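Local coordinates for type IV pilus assembly protein PilC (Thermus thermophilus, PDB 2WHN) that is probably an essential inner-membrane component of the type IV pilus machine, here as its N-terminal domain, and controls pilus assembly and disassembly, at residues A35-I38 and L39-T43; K73-S76 and R77-N81. One frame throughout, in Å; residues are numbered along the deposited sequence.

Interaction 1. Residues A35-I38 and L39-T43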
# COMPACT_ATOMS: atom_id res chain seq x y z
N ALA A 35 -1.07 -2.79 11.15
CA ALA A 35 -1.76 -3.15 9.91
C ALA A 35 -0.80 -3.74 8.88
O ALA A 35 -1.10 -4.75 8.23
CB ALA A 35 -2.49 -1.95 9.33
N LEU A 36 0.37 -3.12 8.75
CA LEU A 36 1.35 -3.57 7.76
C LEU A 36 1.88 -4.97 8.06
O LEU A 36 2.07 -5.77 7.15
CB LEU A 36 2.51 -2.57 7.66
CG LEU A 36 2.15 -1.20 7.08
CD1 LEU A 36 3.31 -0.23 7.23
CD2 LEU A 36 1.73 -1.31 5.62
N ALA A 37 2.09 -5.27 9.34
CA ALA A 37 2.57 -6.59 9.74
C ALA A 37 1.57 -7.69 9.40
O ALA A 37 1.95 -8.81 9.04
CB ALA A 37 2.91 -6.61 11.22
N ILE A 38 0.28 -7.38 9.55
CA ILE A 38 -0.78 -8.31 9.21
C ILE A 38 -0.88 -8.46 7.69
O ILE A 38 -1.01 -9.57 7.18
CB ILE A 38 -2.14 -7.83 9.75
CG1 ILE A 38 -2.21 -8.00 11.26
CG2 ILE A 38 -3.29 -8.56 9.06
CD1 ILE A 38 -2.97 -6.89 11.97
N LEU A 39 -0.77 -7.33 6.99
CA LEU A 39 -0.89 -7.29 5.54
C LEU A 39 0.24 -8.04 4.86
O LEU A 39 0.04 -8.69 3.84
CB LEU A 39 -0.90 -5.84 5.04
CG LEU A 39 -2.28 -5.19 5.07
CD1 LEU A 39 -2.25 -3.83 4.40
CD2 LEU A 39 -3.29 -6.12 4.41
N GLU A 40 1.45 -7.86 5.39
CA GLU A 40 2.64 -8.46 4.80
C GLU A 40 2.59 -9.98 4.88
O GLU A 40 3.39 -10.67 4.27
CB GLU A 40 3.91 -7.94 5.50
CG GLU A 40 4.28 -8.72 6.75
CD GLU A 40 5.54 -8.19 7.42
OE1 GLU A 40 6.27 -7.41 6.79
OE2 GLU A 40 5.80 -8.58 8.59
N ARG A 41 1.64 -10.49 5.66
CA ARG A 41 1.46 -11.93 5.78
C ARG A 41 0.29 -12.42 4.93
O ARG A 41 0.18 -13.61 4.66
CB ARG A 41 1.25 -12.34 7.24
CG ARG A 41 2.55 -12.48 8.03
CD ARG A 41 2.33 -13.22 9.34
NE ARG A 41 1.37 -12.53 10.20
CZ ARG A 41 1.63 -11.41 10.87
NH1 ARG A 41 2.83 -10.85 10.78
NH2 ARG A 41 0.69 -10.85 11.62
N GLN A 42 -0.57 -11.50 4.51
CA GLN A 42 -1.78 -11.87 3.77
C GLN A 42 -1.79 -11.33 2.34
O GLN A 42 -2.84 -11.21 1.72
CB GLN A 42 -3.04 -11.43 4.52
CG GLN A 42 -3.06 -11.84 5.98
CD GLN A 42 -4.44 -11.76 6.60
OE1 GLN A 42 -5.45 -11.81 5.90
NE2 GLN A 42 -4.49 -11.66 7.93
N THR A 43 -0.61 -10.99 1.83
CA THR A 43 -0.49 -10.51 0.46
C THR A 43 -0.11 -11.64 -0.50
O THR A 43 0.85 -12.38 -0.25
CB THR A 43 0.55 -9.37 0.37
OG1 THR A 43 0.12 -8.28 1.19
CG2 THR A 43 0.69 -8.89 -1.07
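R41 carries its CG opposite its own carbonyl carbon (chi1 -82°), and a bend at chi3 turns the guanidinium back along helix 32-39 toward A37 and I38. One face of that flat group then lies against A37 O and I38 CA. A37 O is 2.8 Å from R41 NH1, but the angle is too poor for a hydrogen bond. Q42, with its chain extended, runs alongside I38, pointing the same way, and its NE2 is 3.5 Å from I38 CG2. E40 CG sits between its own N and carbonyl carbon and is 3.3 Å from A37 O.

The backbone closes the turn. L39 N and E40 N bond to A35 O and L36 O, as in a regular helix. R41 N then reaches back only three residues, to I38 O at 3.2 Å, from above the carbonyl plane. L39 O takes two bonds, from Q42 N and from T43 OG1 at 2.7 Å, on opposite faces of its plane. L39 packs on F18, Q21 and M25 of helix 12-28. E40 OE2 forms a long, weak ion pair with R56 of helix 46-60. This is a helix C-terminus that passes into a type I beta turn, L39 to Q42, and leads toward helix 46-60.

Interaction 2. Residues K73-S76 and R77-N81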
# COMPACT_ATOMS: atom_id res chain seq x y z
N LYS A 73 7.35 1.54 -7.65
CA LYS A 73 6.64 2.07 -8.81
C LYS A 73 5.13 1.88 -8.71
O LYS A 73 4.36 2.68 -9.24
CB LYS A 73 7.16 1.41 -10.09
CG LYS A 73 8.61 1.75 -10.42
CD LYS A 73 9.34 0.57 -11.07
CE LYS A 73 8.44 -0.19 -12.05
NZ LYS A 73 8.25 0.54 -13.33
N ILE A 74 4.71 0.81 -8.05
CA ILE A 74 3.29 0.48 -7.98
C ILE A 74 2.45 1.60 -7.35
O ILE A 74 1.24 1.69 -7.59
CB ILE A 74 3.05 -0.85 -7.23
CG1 ILE A 74 1.56 -1.19 -7.18
CG2 ILE A 74 3.64 -0.78 -5.82
CD1 ILE A 74 0.94 -1.40 -8.55
N PHE A 75 3.08 2.46 -6.57
CA PHE A 75 2.38 3.58 -5.95
C PHE A 75 2.57 4.86 -6.76
O PHE A 75 3.68 5.36 -6.90
CB PHE A 75 2.84 3.77 -4.50
CG PHE A 75 2.69 2.54 -3.65
CD1 PHE A 75 3.79 1.75 -3.34
CD2 PHE A 75 1.44 2.14 -3.20
CE1 PHE A 75 3.65 0.59 -2.59
CE2 PHE A 75 1.29 0.98 -2.44
CZ PHE A 75 2.40 0.20 -2.15
N SER A 76 1.48 5.37 -7.34
CA SER A 76 1.54 6.56 -8.19
C SER A 76 1.84 7.83 -7.40
O SER A 76 1.70 7.86 -6.18
CB SER A 76 0.22 6.73 -8.94
OG SER A 76 -0.81 7.18 -8.07
N ARG A 77 2.23 8.89 -8.11
CA ARG A 77 2.54 10.16 -7.46
C ARG A 77 1.36 10.65 -6.63
O ARG A 77 1.54 11.12 -5.51
CB ARG A 77 2.90 11.22 -8.50
CG ARG A 77 4.36 11.20 -8.93
CD ARG A 77 4.66 12.32 -9.91
NE ARG A 77 5.65 11.93 -10.91
CZ ARG A 77 5.42 11.04 -11.87
NH1 ARG A 77 4.24 10.45 -11.97
NH2 ARG A 77 6.38 10.74 -12.73
N LEU A 78 0.16 10.54 -7.18
CA LEU A 78 -1.03 10.99 -6.48
C LEU A 78 -1.27 10.15 -5.22
O LEU A 78 -1.62 10.68 -4.17
CB LEU A 78 -2.25 10.92 -7.40
CG LEU A 78 -3.54 11.48 -6.80
CD1 LEU A 78 -3.33 12.89 -6.28
CD2 LEU A 78 -4.67 11.43 -7.83
N TYR A 79 -1.07 8.84 -5.35
CA TYR A 79 -1.21 7.94 -4.21
C TYR A 79 -0.29 8.39 -3.09
O TYR A 79 -0.73 8.60 -1.95
CB TYR A 79 -0.89 6.50 -4.63
CG TYR A 79 -1.38 5.43 -3.68
CD1 TYR A 79 -2.41 4.57 -4.05
CD2 TYR A 79 -0.77 5.22 -2.45
CE1 TYR A 79 -2.83 3.55 -3.22
CE2 TYR A 79 -1.19 4.21 -1.60
CZ TYR A 79 -2.23 3.39 -1.99
OH TYR A 79 -2.66 2.38 -1.15
N VAL A 80 0.99 8.54 -3.41
CA VAL A 80 2.00 8.95 -2.43
C VAL A 80 1.69 10.33 -1.86
O VAL A 80 1.75 10.54 -0.65
CB VAL A 80 3.42 8.95 -3.05
CG1 VAL A 80 4.42 9.63 -2.12
CG2 VAL A 80 3.87 7.52 -3.38
N ASN A 81 1.34 11.26 -2.74
CA ASN A 81 1.01 12.62 -2.30
C ASN A 81 -0.20 12.64 -1.37
O ASN A 81 -0.23 13.39 -0.40
CB ASN A 81 0.78 13.53 -3.51
CG ASN A 81 2.08 14.04 -4.10
OD1 ASN A 81 3.11 14.09 -3.42
ND2 ASN A 81 2.04 14.45 -5.37
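The backbone at F75 and S76 is extended, with psi 164° at S76, and from R77 onward it is helical. The change of direction at S76 starts helix 77-89. S76 O accepts from V80 N at 2.9 Å, in a nearly straight bond that forms the first turn.

The S76 side chain serves the same turn. Its OG sits between its own N and carbonyl carbon (chi1 73°), which aims it at the helix start. There it accepts from Y79 N at 3.2 Å, one of the first-turn N-H groups for which the helix itself offers no carbonyl four residues earlier. Y79 CB lies beside the same hydroxyl, 3.5 Å from S76 OG.

F75 and Y79 meet beside this cap, on the buried side of the turn. Their ring centroids are 5.3 Å apart and the planes are inclined at 54°. F75 CD2 lies over one face of the Y79 ring, toward its rim, and is 3.7 Å from Y79 CE2. V80 CG2 touches F75 CB at 4.0 Å. F75 also packs on L15, L69 and F48. Y79 packs on L96, L99 and L103 of helix 92-109, and its OH is hydrogen-bonded to S19 OG of helix 12-28. The capping bond from Y79 N to S76 OG makes this a serine N-cap, here at the start of a helix in the all-helical N-terminal domain of a GSP F family protein.

In the fold
Interactions 1 and 2 are opposite helix ends. Residues 35-43 finish helix 32-39, and residues 73-81 begin helix 77-89. They follow in series along the chain and lie on opposite sides of its centre. Their centres are 19 Å apart and their nearest atoms about 8 Å apart, so they do not touch. Helices 12-28 and 46-60 connect them. F18 packs on L39 of interaction 1 and on Y79 of interaction 2. F48 packs on T43 of the first and on I74 and F75 of the second. Both contacts therefore share these two aromatic neighbours within the helical domain.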